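Local coordinates for hypothetical protein lpg0944 (Legionella pneumophila subsp. pneumophila str. Philadelphia 1, PDB 4RXV) that is of unknown function but carries an N-terminal domain of the RavJ peptidase family, in the papain-like CA clan, and so may act as a peptidase or related enzyme, at residues C32-P37 with M177-E182; P152-Q157 with P200-Y205; I169-A174 with F192-S197. All coordinates share one frame; numbering follows the deposited sequence.

Interaction 1 of 3, residues C32-P37 with M177-E182; sequences CLAQTP and MGHPPE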
ATOM      1  N   CYS A  32      -8.370  13.374  -4.575  1.00  8.83           N
ATOM      2  CA  CYS A  32      -7.137  12.679  -4.249  1.00  8.85           C
ATOM      3  C   CYS A  32      -6.287  12.398  -5.477  1.00  9.10           C
ATOM      4  O   CYS A  32      -5.197  11.818  -5.332  1.00  9.25           O
ATOM      5  CB  CYS A  32      -7.457  11.356  -3.541  1.00  9.11           C
ATOM      6  SG  CYS A  32      -8.199  11.555  -1.915  1.00 10.46           S
ATOM      7  N   LEU A  33      -6.772  12.782  -6.657  1.00  9.05           N
ATOM      8  CA  LEU A  33      -6.111  12.480  -7.910  1.00 10.61           C
ATOM      9  C   LEU A  33      -5.145  13.605  -8.259  1.00 11.25           C
ATOM     10  O   LEU A  33      -5.561  14.755  -8.433  1.00 12.41           O
ATOM     11  CB  LEU A  33      -7.171  12.363  -9.003  1.00 12.06           C
ATOM     12  CG  LEU A  33      -6.704  11.974 -10.392  1.00 14.58           C
ATOM     13  CD1 LEU A  33      -6.051  10.624 -10.416  1.00 14.33           C
ATOM     14  CD2 LEU A  33      -7.905  11.964 -11.316  1.00 18.64           C
ATOM     15  N   ALA A  34      -3.867  13.282  -8.403  1.00 10.96           N
ATOM     16  CA  ALA A  34      -2.858  14.256  -8.772  1.00 12.34           C
ATOM     17  C   ALA A  34      -2.958  14.599 -10.259  1.00 13.65           C
ATOM     18  O   ALA A  34      -3.167  13.739 -11.109  1.00 18.27           O
ATOM     19  CB  ALA A  34      -1.478  13.736  -8.451  1.00 11.88           C
ATOM     20  N   GLN A  35      -2.743  15.862 -10.583  1.00 16.85           N
ATOM     21  CA  GLN A  35      -2.647  16.266 -11.995  1.00 18.26           C
ATOM     22  C   GLN A  35      -1.229  16.096 -12.463  1.00 17.03           C
ATOM     23  O   GLN A  35      -0.415  17.043 -12.500  1.00 18.27           O
ATOM     24  CB  GLN A  35      -3.071  17.694 -12.238  1.00 18.24           C
ATOM     25  CG  GLN A  35      -3.119  18.056 -13.735  1.00 17.29           C
ATOM     26  CD  GLN A  35      -2.904  19.509 -13.941  1.00 16.11           C
ATOM     27  OE1 GLN A  35      -1.966  20.073 -13.383  1.00 16.81           O
ATOM     28  NE2 GLN A  35      -3.763  20.145 -14.734  1.00 15.24           N
ATOM     29  N   THR A  36      -0.941  14.871 -12.841  1.00 17.83           N
ATOM     30  CA  THR A  36       0.374  14.496 -13.289  1.00 17.57           C
ATOM     31  C   THR A  36       0.120  13.564 -14.461  1.00 19.58           C
ATOM     32  O   THR A  36      -1.004  13.089 -14.636  1.00 20.58           O
ATOM     33  CB  THR A  36       1.092  13.728 -12.183  1.00 14.96           C
ATOM     34  OG1 THR A  36       0.275  12.599 -11.849  1.00 15.32           O
ATOM     35  CG2 THR A  36       1.294  14.611 -10.948  1.00 14.55           C
ATOM     36  N   PRO A  37       1.160  13.286 -15.258  1.00 20.31           N
ATOM     37  CA  PRO A  37       0.987  12.311 -16.337  1.00 21.42           C
ATOM     38  C   PRO A  37       0.453  10.991 -15.809  1.00 20.47           C
ATOM     39  O   PRO A  37      -0.387  10.341 -16.436  1.00 21.39           O
ATOM     40  CB  PRO A  37       2.405  12.158 -16.894  1.00 21.74           C
ATOM     41  CG  PRO A  37       3.048  13.488 -16.627  1.00 22.08           C
ATOM     42  CD  PRO A  37       2.489  13.925 -15.297  1.00 22.23           C
ATOM     43  N   MET A 177      -2.983   6.949  -7.785  1.00  8.42           N
ATOM     44  CA  MET A 177      -3.726   8.198  -7.944  1.00  8.35           C
ATOM     45  C   MET A 177      -2.828   9.343  -8.435  1.00  8.69           C
ATOM     46  O   MET A 177      -3.264  10.497  -8.434  1.00 10.69           O
ATOM     47  CB  MET A 177      -4.418   8.579  -6.641  1.00  8.48           C
ATOM     48  CG  MET A 177      -5.510   7.584  -6.224  1.00  8.57           C
ATOM     49  SD  MET A 177      -6.941   7.579  -7.334  1.00  9.43           S
ATOM     50  CE  MET A 177      -7.745   9.097  -6.838  1.00 10.13           C
ATOM     51  N   GLY A 178      -1.633   9.027  -8.921  1.00  8.29           N
ATOM     52  CA  GLY A 178      -0.825   9.984  -9.642  1.00  9.07           C
ATOM     53  C   GLY A 178       0.225  10.718  -8.836  1.00  8.76           C
ATOM     54  O   GLY A 178       0.986  11.473  -9.428  1.00  9.84           O
ATOM     55  N   HIS A 179       0.304  10.495  -7.530  1.00  8.48           N
ATOM     56  CA  HIS A 179       1.304  11.166  -6.713  1.00  8.75           C
ATOM     57  C   HIS A 179       2.659  10.482  -6.859  1.00  9.39           C
ATOM     58  O   HIS A 179       2.733   9.277  -7.040  1.00  9.16           O
ATOM     59  CB  HIS A 179       0.856  11.210  -5.254  1.00  9.46           C
ATOM     60  CG  HIS A 179      -0.397  12.002  -5.068  1.00  9.97           C
ATOM     61  ND1 HIS A 179      -0.385  13.347  -4.795  1.00 11.89           N
ATOM     62  CD2 HIS A 179      -1.702  11.647  -5.164  1.00 10.63           C
ATOM     63  CE1 HIS A 179      -1.628  13.789  -4.714  1.00 11.22           C
ATOM     64  NE2 HIS A 179      -2.450  12.782  -4.965  1.00 11.70           N
ATOM     65  N   PRO A 180       3.745  11.251  -6.787  1.00  9.30           N
ATOM     66  CA  PRO A 180       5.065  10.647  -6.947  1.00  9.85           C
ATOM     67  C   PRO A 180       5.519   9.853  -5.720  1.00  9.18           C
ATOM     68  O   PRO A 180       4.996  10.030  -4.613  1.00  9.21           O
ATOM     69  CB  PRO A 180       5.976  11.862  -7.133  1.00 11.88           C
ATOM     70  CG  PRO A 180       5.266  12.958  -6.386  1.00 12.06           C
ATOM     71  CD  PRO A 180       3.805  12.709  -6.599  1.00 10.44           C
ATOM     72  N   PRO A 181       6.527   8.991  -5.897  1.00  8.54           N
ATOM     73  CA  PRO A 181       7.046   8.226  -4.757  1.00  9.04           C
ATOM     74  C   PRO A 181       7.429   9.106  -3.575  1.00  8.11           C
ATOM     75  O   PRO A 181       7.314   8.673  -2.420  1.00  8.15           O
ATOM     76  CB  PRO A 181       8.255   7.472  -5.360  1.00  9.76           C
ATOM     77  CG  PRO A 181       7.941   7.351  -6.812  1.00 12.07           C
ATOM     78  CD  PRO A 181       7.194   8.621  -7.155  1.00  9.73           C
ATOM     79  N   GLU A 182       7.922  10.301  -3.850  1.00  8.17           N
ATOM     80  CA  GLU A 182       8.398  11.180  -2.788  1.00  8.77           C
ATOM     81  C   GLU A 182       7.266  11.715  -1.910  1.00  8.41           C
ATOM     82  O   GLU A 182       7.519  12.335  -0.886  1.00  9.41           O
ATOM     83  CB  GLU A 182       9.200  12.331  -3.371  1.00  9.64           C
ATOM     84  CG  GLU A 182      10.478  11.897  -4.057  1.00 10.29           C
ATOM     85  CD  GLU A 182      10.284  11.353  -5.462  1.00 10.81           C
ATOM     86  OE1 GLU A 182       9.178  11.459  -6.054  1.00 10.74           O
ATOM     87  OE2 GLU A 182      11.290  10.847  -6.013  1.00 12.07           O
TER

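Interaction 2 of 3, residues P152-Q157 with P200-Y205; sequences PQPPEQ and PATVNY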
ATOM      1  N   PRO A 152      -0.888   2.696  19.452  1.00 11.18           N
ATOM      2  CA  PRO A 152      -2.139   2.422  20.159  1.00 11.35           C
ATOM      3  C   PRO A 152      -2.940   1.331  19.485  1.00 11.99           C
ATOM      4  O   PRO A 152      -2.949   1.243  18.258  1.00 12.82           O
ATOM      5  CB  PRO A 152      -2.875   3.765  20.099  1.00 13.04           C
ATOM      6  CG  PRO A 152      -2.234   4.515  18.987  1.00 15.75           C
ATOM      7  CD  PRO A 152      -0.831   4.057  18.899  1.00 12.90           C
ATOM      8  N   GLN A 153      -3.648   0.549  20.287  1.00 11.73           N
ATOM      9  CA  GLN A 153      -4.549  -0.475  19.802  1.00 11.49           C
ATOM     10  C   GLN A 153      -5.996  -0.004  19.878  1.00 10.98           C
ATOM     11  O   GLN A 153      -6.357   0.739  20.805  1.00 11.58           O
ATOM     12  CB  GLN A 153      -4.417  -1.729  20.655  1.00 12.85           C
ATOM     13  CG  GLN A 153      -3.066  -2.357  20.590  1.00 14.93           C
ATOM     14  CD  GLN A 153      -2.970  -3.490  21.581  1.00 20.23           C
ATOM     15  OE1 GLN A 153      -2.922  -4.659  21.206  1.00 24.40           O
ATOM     16  NE2 GLN A 153      -2.977  -3.147  22.855  1.00 22.12           N
ATOM     17  N   PRO A 154      -6.833  -0.471  18.936  1.00 11.90           N
ATOM     18  CA  PRO A 154      -8.242  -0.085  19.018  1.00 12.01           C
ATOM     19  C   PRO A 154      -8.837  -0.474  20.377  1.00 11.40           C
ATOM     20  O   PRO A 154      -8.536  -1.534  20.909  1.00 11.20           O
ATOM     21  CB  PRO A 154      -8.882  -0.882  17.885  1.00 12.88           C
ATOM     22  CG  PRO A 154      -7.749  -1.071  16.884  1.00 12.74           C
ATOM     23  CD  PRO A 154      -6.545  -1.306  17.756  1.00 12.12           C
ATOM     24  N   PRO A 155      -9.727   0.357  20.921  1.00 11.25           N
ATOM     25  CA  PRO A 155     -10.342   1.531  20.291  1.00 12.02           C
ATOM     26  C   PRO A 155      -9.581   2.844  20.482  1.00 12.78           C
ATOM     27  O   PRO A 155     -10.123   3.887  20.133  1.00 14.13           O
ATOM     28  CB  PRO A 155     -11.699   1.608  20.998  1.00 12.17           C
ATOM     29  CG  PRO A 155     -11.389   1.130  22.366  1.00 11.16           C
ATOM     30  CD  PRO A 155     -10.438  -0.007  22.173  1.00 11.54           C
ATOM     31  N   GLU A 156      -8.366   2.818  21.011  1.00 12.11           N
ATOM     32  CA  GLU A 156      -7.588   4.046  21.066  1.00 12.06           C
ATOM     33  C   GLU A 156      -7.201   4.450  19.632  1.00 13.83           C
ATOM     34  O   GLU A 156      -6.893   3.604  18.796  1.00 14.80           O
ATOM     35  CB  GLU A 156      -6.329   3.868  21.904  1.00 12.12           C
ATOM     36  CG  GLU A 156      -5.621   5.170  22.136  1.00 13.54           C
ATOM     37  CD  GLU A 156      -4.483   5.094  23.140  1.00 15.53           C
ATOM     38  OE1 GLU A 156      -3.918   6.171  23.434  1.00 19.88           O
ATOM     39  OE2 GLU A 156      -4.131   3.994  23.630  1.00 14.43           O
ATOM     40  N   GLN A 157      -7.240   5.745  19.335  1.00 13.14           N
ATOM     41  CA  GLN A 157      -6.832   6.233  18.025  1.00 14.24           C
ATOM     42  C   GLN A 157      -5.356   6.601  17.986  1.00 12.66           C
ATOM     43  O   GLN A 157      -4.748   7.007  18.993  1.00 13.41           O
ATOM     44  CB  GLN A 157      -7.667   7.443  17.637  1.00 16.66           C
ATOM     45  CG  GLN A 157      -9.082   7.102  17.251  1.00 20.73           C
ATOM     46  CD  GLN A 157      -9.884   8.347  16.954  1.00 26.50           C
ATOM     47  OE1 GLN A 157      -9.806   9.332  17.691  1.00 30.11           O
ATOM     48  NE2 GLN A 157     -10.648   8.320  15.867  1.00 28.00           N
ATOM     49  N   PRO A 200      -7.202  11.440  12.638  1.00 13.05           N
ATOM     50  CA  PRO A 200      -6.974  10.252  13.468  1.00 13.06           C
ATOM     51  C   PRO A 200      -7.016   8.975  12.642  1.00 11.29           C
ATOM     52  O   PRO A 200      -7.641   8.906  11.574  1.00 11.70           O
ATOM     53  CB  PRO A 200      -8.150  10.283  14.440  1.00 15.19           C
ATOM     54  CG  PRO A 200      -9.228  10.922  13.659  1.00 15.16           C
ATOM     55  CD  PRO A 200      -8.544  11.993  12.863  1.00 14.90           C
ATOM     56  N   ALA A 201      -6.350   7.952  13.161  1.00 11.14           N
ATOM     57  CA  ALA A 201      -6.269   6.662  12.498  1.00 10.96           C
ATOM     58  C   ALA A 201      -6.507   5.553  13.502  1.00 10.65           C
ATOM     59  O   ALA A 201      -6.498   5.794  14.713  1.00 11.42           O
ATOM     60  CB  ALA A 201      -4.898   6.494  11.809  1.00 11.87           C
ATOM     61  N   THR A 202      -6.728   4.348  13.008  1.00 10.64           N
ATOM     62  CA  THR A 202      -6.886   3.176  13.831  1.00 10.19           C
ATOM     63  C   THR A 202      -5.865   2.130  13.391  1.00  9.55           C
ATOM     64  O   THR A 202      -5.636   1.933  12.211  1.00 10.74           O
ATOM     65  CB  THR A 202      -8.339   2.635  13.769  1.00 11.30           C
ATOM     66  OG1 THR A 202      -8.471   1.571  14.713  1.00 12.19           O
ATOM     67  CG2 THR A 202      -8.738   2.160  12.382  1.00 12.72           C
ATOM     68  N   VAL A 203      -5.271   1.432  14.334  1.00  9.39           N
ATOM     69  CA  VAL A 203      -4.191   0.519  14.000  1.00  9.23           C
ATOM     70  C   VAL A 203      -4.692  -0.904  13.933  1.00  9.26           C
ATOM     71  O   VAL A 203      -4.950  -1.527  14.971  1.00 11.17           O
ATOM     72  CB  VAL A 203      -3.012   0.631  14.978  1.00 10.50           C
ATOM     73  CG1 VAL A 203      -1.867  -0.241  14.500  1.00 10.98           C
ATOM     74  CG2 VAL A 203      -2.555   2.078  15.098  1.00 11.03           C
ATOM     75  N   ASN A 204      -4.823  -1.437  12.724  1.00  8.70           N
ATOM     76  CA  ASN A 204      -5.430  -2.739  12.524  1.00 10.42           C
ATOM     77  C   ASN A 204      -4.461  -3.906  12.561  1.00 10.05           C
ATOM     78  O   ASN A 204      -4.875  -5.031  12.777  1.00 12.75           O
ATOM     79  CB  ASN A 204      -6.248  -2.763  11.250  1.00 12.28           C
ATOM     80  CG  ASN A 204      -7.479  -1.890  11.365  1.00 15.57           C
ATOM     81  OD1 ASN A 204      -7.706  -1.006  10.544  1.00 18.13           O
ATOM     82  ND2 ASN A 204      -8.248  -2.106  12.410  1.00 16.48           N
ATOM     83  N   TYR A 205      -3.183  -3.647  12.339  1.00  8.39           N
ATOM     84  CA  TYR A 205      -2.172  -4.697  12.372  1.00  8.07           C
ATOM     85  C   TYR A 205      -0.860  -4.098  12.824  1.00  7.94           C
ATOM     86  O   TYR A 205      -0.472  -3.033  12.346  1.00  7.99           O
ATOM     87  CB  TYR A 205      -2.002  -5.345  10.986  1.00  8.61           C
ATOM     88  CG  TYR A 205      -0.818  -6.307  10.901  1.00  8.26           C
ATOM     89  CD1 TYR A 205      -0.913  -7.576  11.439  1.00  8.80           C
ATOM     90  CD2 TYR A 205       0.381  -5.930  10.326  1.00  8.33           C
ATOM     91  CE1 TYR A 205       0.158  -8.458  11.373  1.00  9.06           C
ATOM     92  CE2 TYR A 205       1.461  -6.812  10.248  1.00  8.49           C
ATOM     93  CZ  TYR A 205       1.346  -8.061  10.779  1.00  8.65           C
ATOM     94  OH  TYR A 205       2.428  -8.907  10.703  1.00  9.25           O
TER
HETATM   95  O   HOH W   1      -5.378   2.063  17.103  1.00 14.25           O
HETATM   96  O   HOH W   2      -9.039   2.692  17.097  1.00 17.22           O

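Interaction 3 of 3, residues I169-A174 with F192-S197; sequences IVDPWA and FAYNRS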
ATOM      1  N   ILE A 169       5.691   6.512   6.026  1.00  7.11           N
ATOM      2  CA  ILE A 169       4.392   6.202   5.460  1.00  7.27           C
ATOM      3  C   ILE A 169       4.576   5.526   4.102  1.00  6.90           C
ATOM      4  O   ILE A 169       5.445   5.941   3.308  1.00  7.51           O
ATOM      5  CB  ILE A 169       3.572   7.513   5.335  1.00  7.77           C
ATOM      6  CG1 ILE A 169       3.187   7.999   6.741  1.00 10.38           C
ATOM      7  CG2 ILE A 169       2.344   7.371   4.458  1.00  9.30           C
ATOM      8  CD1 ILE A 169       2.997   9.486   6.815  1.00 12.26           C
ATOM      9  N   VAL A 170       3.720   4.563   3.798  1.00  6.68           N
ATOM     10  CA  VAL A 170       3.750   3.822   2.546  1.00  6.91           C
ATOM     11  C   VAL A 170       2.295   3.708   2.045  1.00  6.87           C
ATOM     12  O   VAL A 170       1.471   3.018   2.642  1.00  7.51           O
ATOM     13  CB  VAL A 170       4.422   2.449   2.700  1.00  7.19           C
ATOM     14  CG1 VAL A 170       4.488   1.778   1.343  1.00  8.11           C
ATOM     15  CG2 VAL A 170       5.814   2.598   3.326  1.00  9.25           C
ATOM     16  N   ASP A 171       2.022   4.364   0.924  1.00  6.69           N
ATOM     17  CA  ASP A 171       0.675   4.512   0.409  1.00  6.58           C
ATOM     18  C   ASP A 171       0.674   4.268  -1.104  1.00  6.68           C
ATOM     19  O   ASP A 171       0.729   5.221  -1.901  1.00  7.34           O
ATOM     20  CB  ASP A 171       0.144   5.900   0.754  1.00  7.57           C
ATOM     21  CG  ASP A 171      -1.334   6.066   0.443  1.00  7.72           C
ATOM     22  OD1 ASP A 171      -1.936   5.212  -0.265  1.00  8.24           O
ATOM     23  OD2 ASP A 171      -1.904   7.077   0.922  1.00  8.72           O
ATOM     24  N   PRO A 172       0.606   3.002  -1.528  1.00  6.48           N
ATOM     25  CA  PRO A 172       0.607   2.724  -2.963  1.00  6.85           C
ATOM     26  C   PRO A 172      -0.605   3.298  -3.703  1.00  6.71           C
ATOM     27  O   PRO A 172      -0.490   3.677  -4.868  1.00  7.60           O
ATOM     28  CB  PRO A 172       0.621   1.198  -3.029  1.00  7.60           C
ATOM     29  CG  PRO A 172       0.089   0.745  -1.696  1.00  7.54           C
ATOM     30  CD  PRO A 172       0.614   1.764  -0.722  1.00  7.06           C
ATOM     31  N   TRP A 173      -1.760   3.391  -3.040  1.00  6.54           N
ATOM     32  CA  TRP A 173      -2.922   4.020  -3.664  1.00  7.14           C
ATOM     33  C   TRP A 173      -2.638   5.454  -4.075  1.00  7.14           C
ATOM     34  O   TRP A 173      -3.050   5.868  -5.162  1.00  7.78           O
ATOM     35  CB  TRP A 173      -4.134   3.917  -2.750  1.00  7.32           C
ATOM     36  CG  TRP A 173      -5.430   4.402  -3.318  1.00  7.70           C
ATOM     37  CD1 TRP A 173      -6.292   3.714  -4.134  1.00  8.15           C
ATOM     38  CD2 TRP A 173      -6.058   5.651  -3.045  1.00  8.12           C
ATOM     39  NE1 TRP A 173      -7.419   4.466  -4.362  1.00  8.51           N
ATOM     40  CE2 TRP A 173      -7.298   5.660  -3.708  1.00  8.49           C
ATOM     41  CE3 TRP A 173      -5.704   6.753  -2.278  1.00  8.88           C
ATOM     42  CZ2 TRP A 173      -8.194   6.752  -3.639  1.00  9.30           C
ATOM     43  CZ3 TRP A 173      -6.585   7.846  -2.208  1.00  9.08           C
ATOM     44  CH2 TRP A 173      -7.817   7.824  -2.883  1.00  9.12           C
ATOM     45  N   ALA A 174      -1.906   6.205  -3.244  1.00  7.34           N
ATOM     46  CA  ALA A 174      -1.552   7.570  -3.624  1.00  7.75           C
ATOM     47  C   ALA A 174      -0.775   7.573  -4.943  1.00  7.13           C
ATOM     48  O   ALA A 174      -0.923   8.495  -5.741  1.00  8.00           O
ATOM     49  CB  ALA A 174      -0.728   8.236  -2.543  1.00  8.19           C
ATOM     50  N   PHE A 192       3.979  13.585   2.962  1.00  9.08           N
ATOM     51  CA  PHE A 192       2.906  12.695   2.515  1.00  8.73           C
ATOM     52  C   PHE A 192       1.773  13.447   1.823  1.00  8.47           C
ATOM     53  O   PHE A 192       1.278  14.436   2.340  1.00 10.11           O
ATOM     54  CB  PHE A 192       2.421  11.894   3.730  1.00  8.98           C
ATOM     55  CG  PHE A 192       1.205  11.014   3.474  1.00  8.11           C
ATOM     56  CD1 PHE A 192       1.115  10.182   2.363  1.00  8.27           C
ATOM     57  CD2 PHE A 192       0.176  10.990   4.391  1.00  8.41           C
ATOM     58  CE1 PHE A 192      -0.001   9.397   2.158  1.00  8.25           C
ATOM     59  CE2 PHE A 192      -0.934  10.195   4.190  1.00  8.59           C
ATOM     60  CZ  PHE A 192      -1.015   9.388   3.093  1.00  8.83           C
ATOM     61  N   ALA A 193       1.349  12.926   0.678  1.00  8.83           N
ATOM     62  CA  ALA A 193       0.297  13.527  -0.140  1.00  9.84           C
ATOM     63  C   ALA A 193      -0.967  13.841   0.637  1.00  9.51           C
ATOM     64  O   ALA A 193      -1.605  14.835   0.348  1.00 11.35           O
ATOM     65  CB  ALA A 193      -0.058  12.589  -1.270  1.00 11.52           C
ATOM     66  N   TYR A 194      -1.366  12.956   1.545  1.00  8.74           N
ATOM     67  CA  TYR A 194      -2.652  13.102   2.242  1.00  9.44           C
ATOM     68  C   TYR A 194      -2.427  13.361   3.730  1.00  9.70           C
ATOM     69  O   TYR A 194      -3.145  12.853   4.595  1.00 10.31           O
ATOM     70  CB  TYR A 194      -3.545  11.878   2.012  1.00  9.68           C
ATOM     71  CG  TYR A 194      -3.697  11.466   0.568  1.00  8.85           C
ATOM     72  CD1 TYR A 194      -4.023  12.380  -0.432  1.00  8.91           C
ATOM     73  CD2 TYR A 194      -3.526  10.149   0.199  1.00  8.79           C
ATOM     74  CE1 TYR A 194      -4.140  11.994  -1.764  1.00  8.89           C
ATOM     75  CE2 TYR A 194      -3.663   9.745  -1.127  1.00  8.42           C
ATOM     76  CZ  TYR A 194      -3.975  10.666  -2.097  1.00  8.60           C
ATOM     77  OH  TYR A 194      -4.079  10.201  -3.393  1.00  8.39           O
ATOM     78  N   ASN A 195      -1.433  14.175   4.038  1.00  9.90           N
ATOM     79  CA  ASN A 195      -1.048  14.343   5.430  1.00 10.92           C
ATOM     80  C   ASN A 195      -2.058  15.077   6.299  1.00 11.03           C
ATOM     81  O   ASN A 195      -1.976  14.946   7.514  1.00 14.75           O
ATOM     82  CB  ASN A 195       0.336  14.936   5.606  1.00 13.03           C
ATOM     83  CG  ASN A 195       0.476  16.295   5.052  1.00 14.96           C
ATOM     84  OD1 ASN A 195      -0.456  16.916   4.537  1.00 17.41           O
ATOM     85  ND2 ASN A 195       1.679  16.807   5.184  1.00 17.24           N
ATOM     86  N   ARG A 196      -3.017  15.821   5.753  1.00 10.01           N
ATOM     87  CA  ARG A 196      -4.048  16.425   6.587  1.00 11.24           C
ATOM     88  C   ARG A 196      -5.202  15.482   6.931  1.00 12.26           C
ATOM     89  O   ARG A 196      -6.047  15.827   7.752  1.00 15.60           O
ATOM     90  CB  ARG A 196      -4.578  17.704   5.953  1.00 12.98           C
ATOM     91  CG  ARG A 196      -3.505  18.736   5.738  1.00 14.95           C
ATOM     92  CD  ARG A 196      -2.990  19.310   7.047  1.00 20.84           C
ATOM     93  NE  ARG A 196      -1.837  20.177   6.823  1.00 22.93           N
ATOM     94  CZ  ARG A 196      -0.590  19.935   7.232  1.00 25.45           C
ATOM     95  NH1 ARG A 196      -0.292  18.847   7.938  1.00 28.37           N
ATOM     96  NH2 ARG A 196       0.374  20.802   6.945  1.00 29.19           N
ATOM     97  N   SER A 197      -5.245  14.317   6.296  1.00 10.74           N
ATOM     98  CA  SER A 197      -6.244  13.312   6.618  1.00 10.95           C
ATOM     99  C   SER A 197      -5.626  12.091   7.281  1.00  9.59           C
ATOM    100  O   SER A 197      -6.325  11.121   7.541  1.00 10.33           O
ATOM    101  CB  SER A 197      -6.979  12.880   5.361  1.00 13.45           C
ATOM    102  OG  SER A 197      -6.120  12.200   4.486  1.00 14.57           O
TER

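Interaction 1 of 3, residues C32-P37 with M177-E182
H179 reaches C32 and A34 with two parts of its imidazole, within the Schellman motif that ends helix 172-176, one of whose bonds its own N closes. NE2 donates to C32 O at 2.9 Å; that oxygen lies almost exactly in the ring plane, but the nitrogen approaches it from well above the carbonyl plane, and the N-H...O angle is 146°, a somewhat bent bond. Over the flat of the same ring sits A34 CB, 3.7 Å from the centroid and 6° off the normal, a CH-pi contact centred on the face.

The two backbones run side by side here. A34 N donates to M177 O over 2.8 Å, nearly in line with that carbonyl, while L33 CD1 rests against the same oxygen at 3.4 Å. The next carbonyl along is taken by a side chain: T36 OG1 donates to G178 O at 2.8 Å. Apolar side chains meet near C32 and L33, where M177, bent at both chi2 and chi3, curls its CE back to within 4.0 Å of C32 CB and equally near L33 CB; I26 covers part of M177 and L33.

Further out, G178 holds the C-prime place of the Schellman motif with a positive phi, and H179 N returns to A174 O, which fixes the backbone from which the imidazole projects. The ring is held at its second nitrogen by Q183 OE1, so both nitrogens have partners and rotation about chi2 is restrained. Y194 meets the imidazole edge-to-face and gives C32 O a second hydrogen-bonding partner. The end of one helix is thus tied to the start of another, for T36 is the N-cap of helix 37-50: with chi1 at 57°, its OG1 lies where it can both donate to G178 O and accept from G39 N.

Interaction 2 of 3, residues P152-Q157 with P200-Y205
Q157 lies alongside P200, both side chains pointing the same way. Its CB passes A201 O at 3.6 Å, and CG stays near the same oxygen. The chain then runs extended along the proline ring: CD is 3.6 Å from P200 CB, and NE2, at 3.5 Å from that carbon, also lies near P200 CG. NE2 finds its polar partner in Y137 OH, so the amide end is held while its flank covers the ring.

At the other end, P154 presents its ring to V203 and T202. CD approaches V203 O at 3.2 Å, and CG nears T202 OG1 as the two side chains cross at about a right angle. P152 O meets V203 CG2 at 3.3 Å.

Two waters fill the polar middle between this proline-rich loop and the outermost strand, 202-206, of the antiparallel sheet. One accepts from V203 N at 2.8 Å and donates to both P152 O and E156 O; the other links E156 O to T202 OG1. P152, P154 and P155 lack an N-H and E156 N is taken by Q153 O, consistent with water, not direct bonds, bridging loop and strand here; direct backbone pairing resumes at L158 with A201.

Interaction 3 of 3, residues I169-A174 with F192-S197
One apolar group pairs F192 with I169: I169 CG2 stands over the centre of the phenyl face, 3.8 Å from its centroid and 14° off the normal, a CH-pi contact, while CD1 reaches back to F192 CB. The opposite face of the ring is covered by the backbone N of Y194, brought there by the type I turn from F192 to N195.

A second group gathers round the Y194 ring. A174 CB comes to 3.6 Å from Y194 CE2. W173 CZ3 touches the same carbon, its indole meeting the phenol obliquely, with planes at 52°. The phenol OH continues past both to hydrogen-bond C32 O, and W173 NE1 is hydrogen-bonded to D25 OD1.

The polar contacts centre on D171, whose CG lies anti to the backbone N (chi1 -171°), a setting that carries the carboxylate in among the rings. OD2 lies in the plane of the F192 ring at its edge, 3.2 Å from CE1, and also approaches Y194 CD2 at 3.5 Å; the weakly positive C-H rim of an aromatic ring probably suits such an oxygen. OD1 serves the backbone instead, accepting from A174 N at 3.1 Å as the N-cap of helix 172-176, with the donor well above the carboxylate plane.

OD2 is also hydrogen-bonded to H139 NE2, on the neighbouring strand 136-146. An aspartate just after a strand, hydrogen-bonded to a histidine on the adjacent strand, is consistent with the His-Asp pair of the papain-like fold of clan CA.

In the fold
Interaction 3 is the buried one, placing rings and a carboxylate where strand 168-170 passes into helix 172-176. Interaction 1, partly buried, takes up the far end of that helix and ties it to the loop before helix 37-50, mostly through carbonyl oxygens. The two touch directly, sharing Y194 and the helix end, and C32 CB packs on the W173 indole. Interaction 2 stands apart, its centre about 17 Å from that of interaction 3 and 27 Å from that of interaction 1, at the opposite outermost strand of the same sheet, where waters replace direct bonds. Along the chain, interaction 3 nests within the loop closed by interaction 2.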